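Local structure of TCP pilus virulence regulatory protein (Vibrio cholerae serotype O1, 5SUW) at residues Y20-L25 with S257-A262; M32-S37 with S56-L61; S227-G232 with E265-L270. The protein probably acts as an AraC-family transcription factor that controls virulence genes, including those of the toxin-coregulated pilus. All blocks are in the same frame, centred on the assembly; numbering follows the deposited sequence.

Interaction 1: residues Y20-L25 with S257-A262. With 70G (3-[(1R)-8-methyl-1,2,3,4-tetrahydronaphthalen-1-yl]propanoic acid), chain B.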
loop_
_atom_site.group_PDB
_atom_site.type_symbol
_atom_site.label_atom_id
_atom_site.label_comp_id
_atom_site.label_asym_id
_atom_site.label_seq_id
_atom_site.Cartn_x
_atom_site.Cartn_y
_atom_site.Cartn_z
ATOM N N TYR A 20 -1.271 -13.671 -7.825
ATOM C CA TYR A 20 -0.410 -12.514 -7.665
ATOM C C TYR A 20 0.539 -12.774 -6.496
ATOM O O TYR A 20 0.130 -13.328 -5.470
ATOM C CB TYR A 20 -1.256 -11.264 -7.417
ATOM C CG TYR A 20 -2.034 -10.797 -8.626
ATOM C CD1 TYR A 20 -1.405 -10.597 -9.845
ATOM C CD2 TYR A 20 -3.401 -10.537 -8.542
ATOM C CE1 TYR A 20 -2.117 -10.158 -10.953
ATOM C CE2 TYR A 20 -4.119 -10.102 -9.638
ATOM C CZ TYR A 20 -3.474 -9.917 -10.845
ATOM O OH TYR A 20 -4.184 -9.487 -11.949
ATOM N N ILE A 21 1.813 -12.412 -6.662
ATOM C CA ILE A 21 2.825 -12.687 -5.642
ATOM C C ILE A 21 3.680 -11.439 -5.432
ATOM O O ILE A 21 4.310 -10.943 -6.377
ATOM C CB ILE A 21 3.714 -13.884 -6.005
ATOM C CG1 ILE A 21 2.866 -15.123 -6.254
ATOM C CG2 ILE A 21 4.690 -14.168 -4.870
ATOM C CD1 ILE A 21 3.663 -16.335 -6.708
ATOM N N PHE A 22 3.732 -10.957 -4.191
ATOM C CA PHE A 22 4.413 -9.716 -3.862
ATOM C C PHE A 22 5.492 -9.971 -2.822
ATOM O O PHE A 22 5.241 -10.600 -1.790
ATOM C CB PHE A 22 3.418 -8.677 -3.369
ATOM C CG PHE A 22 2.246 -8.520 -4.286
ATOM C CD1 PHE A 22 2.415 -7.955 -5.561
ATOM C CD2 PHE A 22 0.978 -8.964 -3.900
ATOM C CE1 PHE A 22 1.333 -7.816 -6.439
ATOM C CE2 PHE A 22 -0.119 -8.829 -4.770
ATOM C CZ PHE A 22 0.058 -8.260 -6.046
ATOM N N ASN A 23 6.698 -9.498 -3.110
ATOM C CA ASN A 23 7.826 -9.696 -2.214
ATOM C C ASN A 23 8.551 -8.371 -2.057
ATOM O O ASN A 23 8.923 -7.742 -3.053
ATOM C CB ASN A 23 8.759 -10.787 -2.736
ATOM C CG ASN A 23 9.929 -11.033 -1.810
ATOM O OD1 ASN A 23 11.073 -11.109 -2.243
ATOM N ND2 ASN A 23 9.650 -11.117 -0.519
ATOM N N ASN A 24 8.718 -7.940 -0.808
ATOM C CA ASN A 24 9.334 -6.653 -0.500
ATOM C C ASN A 24 8.611 -5.535 -1.235
ATOM O O ASN A 24 9.219 -4.597 -1.763
ATOM C CB ASN A 24 10.831 -6.660 -0.811
ATOM C CG ASN A 24 11.616 -7.566 0.138
ATOM O OD1 ASN A 24 11.103 -8.006 1.173
ATOM N ND2 ASN A 24 12.866 -7.844 -0.213
ATOM N N LEU A 25 7.290 -5.658 -1.282
ATOM C CA LEU A 25 6.448 -4.589 -1.785
ATOM C C LEU A 25 6.334 -3.517 -0.715
ATOM O O LEU A 25 5.795 -3.771 0.370
ATOM C CB LEU A 25 5.073 -5.127 -2.159
ATOM C CG LEU A 25 4.070 -4.111 -2.673
ATOM C CD1 LEU A 25 4.572 -3.462 -3.943
ATOM C CD2 LEU A 25 2.761 -4.827 -2.914
ATOM N N SER A 257 11.216 -9.212 -9.352
ATOM C CA SER A 257 11.365 -9.813 -8.039
ATOM C C SER A 257 10.276 -9.333 -7.075
ATOM O O SER A 257 9.830 -10.098 -6.206
ATOM C CB SER A 257 12.767 -9.495 -7.515
ATOM O OG SER A 257 12.910 -9.893 -6.170
ATOM N N THR A 258 9.814 -8.091 -7.226
ATOM C CA THR A 258 8.847 -7.513 -6.297
ATOM C C THR A 258 7.409 -7.856 -6.665
ATOM O O THR A 258 6.580 -8.120 -5.788
ATOM C CB THR A 258 9.026 -5.989 -6.257
ATOM O OG1 THR A 258 10.360 -5.689 -5.835
ATOM C CG2 THR A 258 8.025 -5.336 -5.307
ATOM N N MET A 259 7.115 -7.878 -7.957
ATOM C CA MET A 259 5.755 -7.920 -8.452
ATOM C C MET A 259 5.440 -9.205 -9.187
ATOM O O MET A 259 4.270 -9.446 -9.490
ATOM C CB MET A 259 5.499 -6.728 -9.389
ATOM C CG MET A 259 5.711 -5.375 -8.732
ATOM S SD MET A 259 4.388 -4.977 -7.566
ATOM C CE MET A 259 3.007 -4.729 -8.698
ATOM N N ASN A 260 6.444 -10.021 -9.500
ATOM C CA ASN A 260 6.273 -11.259 -10.249
ATOM C C ASN A 260 5.776 -11.022 -11.670
ATOM O O ASN A 260 5.359 -11.978 -12.335
ATOM C CB ASN A 260 5.332 -12.235 -9.522
ATOM C CG ASN A 260 5.626 -13.684 -9.856
ATOM O OD1 ASN A 260 6.789 -14.097 -9.903
ATOM N ND2 ASN A 260 4.575 -14.467 -10.090
ATOM N N VAL A 261 5.796 -9.775 -12.155
ATOM C CA VAL A 261 5.458 -9.459 -13.539
ATOM C C VAL A 261 6.496 -8.495 -14.095
ATOM O O VAL A 261 7.093 -7.704 -13.359
ATOM C CB VAL A 261 4.041 -8.850 -13.687
ATOM C CG1 VAL A 261 2.996 -9.763 -13.078
ATOM C CG2 VAL A 261 3.991 -7.449 -13.067
ATOM N N ALA A 262 6.704 -8.556 -15.419
ATOM C CA ALA A 262 7.663 -7.613 -15.981
ATOM C C ALA A 262 7.041 -6.218 -16.039
ATOM O O ALA A 262 5.818 -6.080 -16.148
ATOM C CB ALA A 262 8.119 -8.053 -17.370
HETATM C C10 70G B . -0.381 -2.285 -7.016
HETATM C C11 70G B . -0.124 -0.923 -6.355
HETATM C C14 70G B . -3.754 -6.958 -5.300
HETATM C C15 70G B . -3.963 -7.447 -6.545
HETATM C C01 70G B . -1.367 -5.548 -8.705
HETATM C C02 70G B . -2.203 -6.015 -7.463
HETATM C C03 70G B . -1.988 -5.512 -6.171
HETATM C C04 70G B . -2.763 -5.990 -5.087
HETATM C C05 70G B . -2.587 -5.482 -3.634
HETATM C C06 70G B . -1.506 -4.416 -3.422
HETATM C C07 70G B . -0.396 -4.451 -4.539
HETATM C C08 70G B . -0.905 -4.466 -5.933
HETATM C C09 70G B . -1.409 -3.092 -6.237
HETATM O O12 70G B . 1.102 -0.536 -6.105
HETATM O O13 70G B . -1.026 -0.215 -6.047
HETATM C C16 70G B . -3.182 -6.972 -7.661
HETATM O O HOH W 1 7.042 -11.601 -6.800
HETATM O O HOH W 2 2.228 -11.287 -9.026
HETATM O O HOH W 3 10.770 -12.306 -5.447
HETATM O O HOH W 4 11.797 -7.836 -4.288
HETATM O O HOH W 5 11.163 -4.445 -3.633
#
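Asn23 and Thr258 join an N-terminal strand to the end of a helix, and the direct hydrogen bond between them is backbone to backbone: the amide of Asn23 donates to Thr258 O at 3.0 Å, with a nearly straight N-H...O angle of 164°. The same oxygen lies at the edge of the Phe22 ring and receives a CA-H...O contact from Phe22 CA, while Thr258 CA returns one to Asn23 O, so that two CA-H...O contacts flank the one N-H...O bond. Beside this polar seam sits Met259. Its CB points away from the strand, but bends at chi2 (-73°) and chi3 (-69°) fold the chain back, placing SD 3.9 Å from Leu25 CD1 and 4.1 Å from Phe22 CD1; the sulfur meets the ring obliquely, a Met-aromatic contact. Thr258 CG2 packs on the backbone of Asn23, Asn24 and Leu25. Water fills out the polar edge: one molecule accepts from Ile21 N (2.7 Å) and donates to Met259 O (2.8 Å), and two others donate to Thr258 OG1, whose bond to Val254 O lies within its own helix.

Tyr20, Phe22 and Leu25 turn to the bound tetrahydronaphthyl-propanoic acid. Phe22 CZ comes within 3.4 Å of its C03, Leu25 CD2 within 3.6 Å of its C07, and Tyr20 lays a ring face over C16. Farther out, a G1 beta bulge at Asn24 and Leu25, opposite Gln67, shapes the strand, which pairs with strand 66-73; Met259 touches Ile226 of helix 213-230 and Tyr266 of helix 263-270.

Interaction 2: residues M32-S37 with S56-L61. With 70G (3-[(1R)-8-methyl-1,2,3,4-tetrahydronaphthalen-1-yl]propanoic acid), chain B.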
loop_
_atom_site.group_PDB
_atom_site.type_symbol
_atom_site.label_atom_id
_atom_site.label_comp_id
_atom_site.label_asym_id
_atom_site.label_seq_id
_atom_site.Cartn_x
_atom_site.Cartn_y
_atom_site.Cartn_z
ATOM N N MET A 32 -6.141 -0.160 0.261
ATOM C CA MET A 32 -7.065 -1.231 0.607
ATOM C C MET A 32 -7.507 -1.950 -0.654
ATOM O O MET A 32 -7.532 -1.363 -1.741
ATOM C CB MET A 32 -8.278 -0.731 1.400
ATOM C CG MET A 32 -8.988 0.468 0.881
ATOM S SD MET A 32 -9.976 1.162 2.233
ATOM C CE MET A 32 -8.636 1.647 3.301
ATOM N N PHE A 33 -7.807 -3.244 -0.513
ATOM C CA PHE A 33 -8.264 -3.997 -1.671
ATOM C C PHE A 33 -9.276 -5.061 -1.266
ATOM O O PHE A 33 -9.336 -5.505 -0.117
ATOM C CB PHE A 33 -7.092 -4.607 -2.465
ATOM C CG PHE A 33 -6.318 -5.700 -1.752
ATOM C CD1 PHE A 33 -5.167 -5.402 -1.035
ATOM C CD2 PHE A 33 -6.688 -7.029 -1.880
ATOM C CE1 PHE A 33 -4.421 -6.408 -0.418
ATOM C CE2 PHE A 33 -5.952 -8.036 -1.266
ATOM C CZ PHE A 33 -4.810 -7.723 -0.545
ATOM N N TRP A 34 -10.101 -5.432 -2.237
ATOM C CA TRP A 34 -11.067 -6.501 -2.073
ATOM C C TRP A 34 -11.346 -7.092 -3.444
ATOM O O TRP A 34 -11.140 -6.442 -4.482
ATOM C CB TRP A 34 -12.366 -6.007 -1.427
ATOM C CG TRP A 34 -13.094 -5.048 -2.292
ATOM C CD1 TRP A 34 -14.141 -5.324 -3.122
ATOM C CD2 TRP A 34 -12.807 -3.653 -2.453
ATOM N NE1 TRP A 34 -14.534 -4.180 -3.784
ATOM C CE2 TRP A 34 -13.732 -3.142 -3.389
ATOM C CE3 TRP A 34 -11.871 -2.783 -1.879
ATOM C CZ2 TRP A 34 -13.750 -1.803 -3.763
ATOM C CZ3 TRP A 34 -11.889 -1.462 -2.243
ATOM C CH2 TRP A 34 -12.822 -0.980 -3.186
ATOM N N ILE A 35 -11.786 -8.344 -3.434
ATOM C CA ILE A 35 -12.282 -9.000 -4.636
ATOM C C ILE A 35 -13.778 -8.732 -4.747
ATOM O O ILE A 35 -14.469 -8.478 -3.754
ATOM C CB ILE A 35 -11.990 -10.511 -4.620
ATOM C CG1 ILE A 35 -12.986 -11.240 -3.694
ATOM C CG2 ILE A 35 -10.537 -10.763 -4.171
ATOM C CD1 ILE A 35 -12.613 -12.706 -3.441
ATOM N N ASP A 36 -14.288 -8.789 -5.977
ATOM C CA ASP A 36 -15.682 -8.446 -6.233
ATOM C C ASP A 36 -16.608 -9.658 -6.268
ATOM O O ASP A 36 -17.829 -9.480 -6.243
ATOM C CB ASP A 36 -15.811 -7.659 -7.555
ATOM C CG ASP A 36 -15.652 -8.541 -8.805
ATOM O OD1 ASP A 36 -15.123 -9.673 -8.712
ATOM O OD2 ASP A 36 -16.053 -8.082 -9.900
ATOM N N SER A 37 -16.066 -10.870 -6.339
ATOM C CA SER A 37 -16.868 -12.085 -6.396
ATOM C C SER A 37 -15.953 -13.274 -6.136
ATOM O O SER A 37 -14.724 -13.165 -6.226
ATOM C CB SER A 37 -17.574 -12.230 -7.748
ATOM O OG SER A 37 -16.630 -12.263 -8.806
ATOM N N SER A 56 -16.740 -9.748 0.582
ATOM C CA SER A 56 -16.970 -8.792 1.661
ATOM C C SER A 56 -15.739 -8.564 2.521
ATOM O O SER A 56 -15.807 -7.806 3.498
ATOM C CB SER A 56 -18.133 -9.257 2.535
ATOM O OG SER A 56 -19.269 -9.518 1.722
ATOM N N SER A 57 -14.624 -9.202 2.190
ATOM C CA SER A 57 -13.377 -9.041 2.921
ATOM C C SER A 57 -12.640 -7.827 2.367
ATOM O O SER A 57 -12.318 -7.786 1.174
ATOM C CB SER A 57 -12.515 -10.298 2.788
ATOM O OG SER A 57 -13.244 -11.474 3.112
ATOM N N ILE A 58 -12.379 -6.843 3.222
ATOM C CA ILE A 58 -11.580 -5.680 2.871
ATOM C C ILE A 58 -10.212 -5.853 3.516
ATOM O O ILE A 58 -10.112 -6.005 4.738
ATOM C CB ILE A 58 -12.240 -4.367 3.322
ATOM C CG1 ILE A 58 -13.615 -4.206 2.672
ATOM C CG2 ILE A 58 -11.398 -3.182 2.901
ATOM C CD1 ILE A 58 -13.552 -3.959 1.185
ATOM N N ILE A 59 -9.159 -5.842 2.707
ATOM C CA ILE A 59 -7.799 -5.988 3.209
ATOM C C ILE A 59 -7.104 -4.638 3.135
ATOM O O ILE A 59 -7.155 -3.955 2.107
ATOM C CB ILE A 59 -7.023 -7.079 2.458
ATOM C CG1 ILE A 59 -7.673 -8.426 2.781
ATOM C CG2 ILE A 59 -5.562 -7.129 2.938
ATOM C CD1 ILE A 59 -7.654 -9.370 1.653
ATOM N N LEU A 60 -6.503 -4.244 4.253
ATOM C CA LEU A 60 -5.875 -2.948 4.454
ATOM C C LEU A 60 -4.371 -3.139 4.586
ATOM O O LEU A 60 -3.912 -4.008 5.337
ATOM C CB LEU A 60 -6.448 -2.265 5.702
ATOM C CG LEU A 60 -7.967 -1.999 5.667
ATOM C CD1 LEU A 60 -8.865 -3.167 6.109
ATOM C CD2 LEU A 60 -8.307 -0.711 6.410
ATOM N N LEU A 61 -3.610 -2.354 3.840
ATOM C CA LEU A 61 -2.151 -2.388 3.902
ATOM C C LEU A 61 -1.676 -1.070 4.493
ATOM O O LEU A 61 -2.031 0.005 3.994
ATOM C CB LEU A 61 -1.534 -2.619 2.524
ATOM C CG LEU A 61 -2.110 -3.871 1.858
ATOM C CD1 LEU A 61 -1.708 -4.018 0.375
ATOM C CD2 LEU A 61 -1.721 -5.106 2.678
HETATM C C10 70G B . -0.381 -2.285 -7.016
HETATM C C11 70G B . -0.124 -0.923 -6.355
HETATM C C14 70G B . -3.754 -6.958 -5.300
HETATM C C15 70G B . -3.963 -7.447 -6.545
HETATM C C01 70G B . -1.367 -5.548 -8.705
HETATM C C02 70G B . -2.203 -6.015 -7.463
HETATM C C03 70G B . -1.988 -5.512 -6.171
HETATM C C04 70G B . -2.763 -5.990 -5.087
HETATM C C05 70G B . -2.587 -5.482 -3.634
HETATM C C06 70G B . -1.506 -4.416 -3.422
HETATM C C07 70G B . -0.396 -4.451 -4.539
HETATM C C08 70G B . -0.905 -4.466 -5.933
HETATM C C09 70G B . -1.409 -3.092 -6.237
HETATM O O12 70G B . 1.102 -0.536 -6.105
HETATM O O13 70G B . -1.026 -0.215 -6.047
HETATM C C16 70G B . -3.182 -6.972 -7.661
HETATM O O HOH W 6 -11.961 -9.543 -0.957
#
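Two neighbouring antiparallel strands of the five-stranded sheet in the cupin-like domain meet where Phe33 pairs with Ile59. This is a hydrogen-bonded pair: Phe33 N donates to Ile59 O and Ile59 N to Phe33 O, both at 2.8 Å, the second bond running close to straight at 173°. Next to it Met32 and Leu60 form a non-hydrogen-bonded pair, with Met32 CE lying against Leu60 CD2 at 3.9 Å, the two side chains side by side. Beyond the paired residues, a water takes the place of a direct bond, accepting from Ile35 N and donating to Ser57 O.

The Phe33 ring lies between Ile59 and the ligand. A chi1 of 67° holds CG between the backbone N and the carbonyl carbon and swings the ring toward the partner strand. Ile59 CB then lies over one face, 3.9 Å from the ring centroid in a CH-pi contact, and Leu61 CD1 touches the edge, 3.7 Å from Phe33 CE1. The opposite face receives C05 of the ligand, 3.7 Å from Phe33 CD1. On the other side of the sheet the Ile58 and Trp34 side chains lie side by side, with Ile58 CD1 on Trp34 CB at 3.5 Å.

Helices 121-131 and 141-159 cover the face bearing Met32, Trp34, Ile58 and Leu60, whereas the Phe33 face turns to the ligand: in this two-sheet cupin-like domain, one side of the sheet is packed under helices and the other borders the pocket.

Interaction 3: residues S227-G232 with E265-L270. With 70G (3-[(1R)-8-methyl-1,2,3,4-tetrahydronaphthalen-1-yl]propanoic acid), chain B.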
loop_
_atom_site.group_PDB
_atom_site.type_symbol
_atom_site.label_atom_id
_atom_site.label_comp_id
_atom_site.label_asym_id
_atom_site.label_seq_id
_atom_site.Cartn_x
_atom_site.Cartn_y
_atom_site.Cartn_z
ATOM N N SER A 227 3.798 4.182 -9.096
ATOM C CA SER A 227 3.063 5.438 -9.076
ATOM C C SER A 227 3.197 6.180 -10.404
ATOM O O SER A 227 2.215 6.744 -10.906
ATOM C CB SER A 227 3.551 6.295 -7.912
ATOM O OG SER A 227 2.537 7.175 -7.486
ATOM N N LEU A 228 4.394 6.188 -10.999
ATOM C CA LEU A 228 4.518 6.884 -12.281
ATOM C C LEU A 228 3.785 6.147 -13.389
ATOM O O LEU A 228 3.230 6.781 -14.295
ATOM C CB LEU A 228 5.974 7.073 -12.691
ATOM C CG LEU A 228 6.903 7.883 -11.815
ATOM C CD1 LEU A 228 8.248 7.194 -11.780
ATOM C CD2 LEU A 228 7.018 9.272 -12.386
ATOM N N MET A 229 3.792 4.814 -13.364
ATOM C CA MET A 229 3.081 4.105 -14.421
ATOM C C MET A 229 1.594 4.432 -14.393
ATOM O O MET A 229 0.970 4.574 -15.448
ATOM C CB MET A 229 3.321 2.605 -14.314
ATOM C CG MET A 229 4.747 2.206 -14.636
ATOM S SD MET A 229 5.034 0.445 -14.421
ATOM C CE MET A 229 6.748 0.413 -13.895
ATOM N N LYS A 230 1.021 4.613 -13.190
ATOM C CA LYS A 230 -0.412 4.890 -13.090
ATOM C C LYS A 230 -0.781 6.241 -13.690
ATOM O O LYS A 230 -1.920 6.427 -14.125
ATOM C CB LYS A 230 -0.874 4.811 -11.634
ATOM C CG LYS A 230 -0.684 3.432 -11.005
ATOM C CD LYS A 230 -0.787 3.498 -9.495
ATOM C CE LYS A 230 -1.216 2.161 -8.883
ATOM N NZ LYS A 230 -1.256 2.261 -7.380
ATOM N N THR A 231 0.157 7.188 -13.754
ATOM C CA THR A 231 -0.163 8.475 -14.366
ATOM C C THR A 231 -0.384 8.380 -15.865
ATOM O O THR A 231 -0.763 9.385 -16.484
ATOM C CB THR A 231 0.946 9.496 -14.106
ATOM O OG1 THR A 231 2.054 9.218 -14.972
ATOM C CG2 THR A 231 1.401 9.435 -12.643
ATOM N N GLY A 232 -0.167 7.212 -16.465
ATOM C CA GLY A 232 -0.255 7.082 -17.899
ATOM C C GLY A 232 1.044 7.347 -18.617
ATOM O O GLY A 232 1.059 7.349 -19.853
ATOM N N GLU A 265 4.503 -5.700 -18.651
ATOM C CA GLU A 265 3.275 -6.434 -18.375
ATOM C C GLU A 265 2.408 -5.673 -17.384
ATOM O O GLU A 265 1.194 -5.560 -17.571
ATOM C CB GLU A 265 3.598 -7.837 -17.863
ATOM C CG GLU A 265 4.150 -8.761 -18.952
ATOM C CD GLU A 265 4.858 -9.989 -18.397
ATOM O OE1 GLU A 265 5.113 -10.047 -17.172
ATOM O OE2 GLU A 265 5.157 -10.903 -19.195
ATOM N N TYR A 266 3.014 -5.115 -16.333
ATOM C CA TYR A 266 2.212 -4.368 -15.369
ATOM C C TYR A 266 1.652 -3.097 -15.988
ATOM O O TYR A 266 0.483 -2.750 -15.769
ATOM C CB TYR A 266 3.019 -4.024 -14.118
ATOM C CG TYR A 266 2.209 -3.202 -13.148
ATOM C CD1 TYR A 266 1.313 -3.815 -12.281
ATOM C CD2 TYR A 266 2.322 -1.820 -13.106
ATOM C CE1 TYR A 266 0.550 -3.081 -11.398
ATOM C CE2 TYR A 266 1.564 -1.073 -12.221
ATOM C CZ TYR A 266 0.677 -1.714 -11.371
ATOM O OH TYR A 266 -0.092 -0.993 -10.487
ATOM N N LEU A 267 2.478 -2.378 -16.748
ATOM C CA LEU A 267 2.026 -1.134 -17.352
ATOM C C LEU A 267 0.785 -1.356 -18.207
ATOM O O LEU A 267 -0.068 -0.466 -18.306
ATOM C CB LEU A 267 3.163 -0.525 -18.176
ATOM C CG LEU A 267 2.970 0.828 -18.856
ATOM C CD1 LEU A 267 2.770 1.944 -17.841
ATOM C CD2 LEU A 267 4.166 1.112 -19.744
ATOM N N PHE A 268 0.652 -2.549 -18.793
ATOM C CA PHE A 268 -0.516 -2.894 -19.594
ATOM C C PHE A 268 -1.710 -3.301 -18.737
ATOM O O PHE A 268 -2.852 -3.056 -19.134
ATOM C CB PHE A 268 -0.153 -4.016 -20.569
ATOM C CG PHE A 268 -1.319 -4.546 -21.355
ATOM C CD1 PHE A 268 -1.754 -3.892 -22.499
ATOM C CD2 PHE A 268 -1.966 -5.711 -20.964
ATOM C CE1 PHE A 268 -2.824 -4.381 -23.232
ATOM C CE2 PHE A 268 -3.036 -6.210 -21.690
ATOM C CZ PHE A 268 -3.466 -5.543 -22.827
ATOM N N MET A 269 -1.482 -3.933 -17.581
ATOM C CA MET A 269 -2.597 -4.221 -16.677
ATOM C C MET A 269 -3.305 -2.942 -16.246
ATOM O O MET A 269 -4.509 -2.965 -15.971
ATOM C CB MET A 269 -2.120 -5.001 -15.443
ATOM C CG MET A 269 -1.761 -6.446 -15.722
ATOM S SD MET A 269 -0.666 -7.187 -14.487
ATOM C CE MET A 269 -1.403 -6.657 -12.938
ATOM N N LEU A 270 -2.582 -1.822 -16.190
ATOM C CA LEU A 270 -3.195 -0.530 -15.898
ATOM C C LEU A 270 -3.996 -0.025 -17.092
ATOM O O LEU A 270 -5.228 0.015 -17.047
ATOM C CB LEU A 270 -2.135 0.502 -15.527
ATOM C CG LEU A 270 -1.245 0.192 -14.336
ATOM C CD1 LEU A 270 -0.107 1.186 -14.298
ATOM C CD2 LEU A 270 -2.043 0.224 -13.034
HETATM C C10 70G B . -0.381 -2.285 -7.016
HETATM C C11 70G B . -0.124 -0.923 -6.355
HETATM C C14 70G B . -3.754 -6.958 -5.300
HETATM C C15 70G B . -3.963 -7.447 -6.545
HETATM C C01 70G B . -1.367 -5.548 -8.705
HETATM C C02 70G B . -2.203 -6.015 -7.463
HETATM C C03 70G B . -1.988 -5.512 -6.171
HETATM C C04 70G B . -2.763 -5.990 -5.087
HETATM C C05 70G B . -2.587 -5.482 -3.634
HETATM C C06 70G B . -1.506 -4.416 -3.422
HETATM C C07 70G B . -0.396 -4.451 -4.539
HETATM C C08 70G B . -0.905 -4.466 -5.933
HETATM C C09 70G B . -1.409 -3.092 -6.237
HETATM O O12 70G B . 1.102 -0.536 -6.105
HETATM O O13 70G B . -1.026 -0.215 -6.047
HETATM C C16 70G B . -3.182 -6.972 -7.661
#
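A Met-aromatic contact joins helices 213-230 and 263-270 of the AraC-type DNA-binding region, beside the pocket that holds the ligand. Met229 SD approaches the edge of the Tyr266 ring, 3.8 Å from Tyr266 CD2 and close to the ring plane, while Met229 CB is shared by two leucines, touching Leu267 CD1 at 3.6 Å and Leu270 CD1 at 3.7 Å. Helix 213-230 finishes just beyond this joint: Gly232, with positive phi, closes a Schellman motif, and Leu228 O accepts from both the amide and the hydroxyl of Thr231.

Lys230 carries the contact over to the ligand. The Leu270 side chain crosses that of Lys230 at about a right angle, CD1 and CD2 each 4.0 Å from Lys230 CG. Lys230 CE passes 3.7 Å from Tyr266 OH, a hydroxyl whose own hydrogen bond is with Tyr12 OH of strand 7-14. Beyond CG the lysine is extended (chi4 178°), which carries the ammonium group past the tyrosine to the carboxylate. Gln8 OE1 also takes a hydrogen bond from this group, and Lys31 binds the same ligand. A probably charge-assisted bond completes the reach, Lys230 NZ donating to ligand O13 at 2.8 Å.

All three interactions touch the same ligand, each from a different part of the fold. Interaction 2 is the buried one, made within a single sheet of the cupin-like domain by regular strand pairing and hydrocarbon packing. Interactions 1 and 3 are partly buried. The former crosses between the two family regions and mixes one direct backbone bond with several waters; the latter stays within the helical region and relies on apolar packing. These two also touch directly, Val261 CG2 lying 3.7 Å from Tyr266 CB, whereas interaction 2 reaches neither. All three meet the hydrocarbon part of the ligand, and interaction 3 adds a polar bond to its acid.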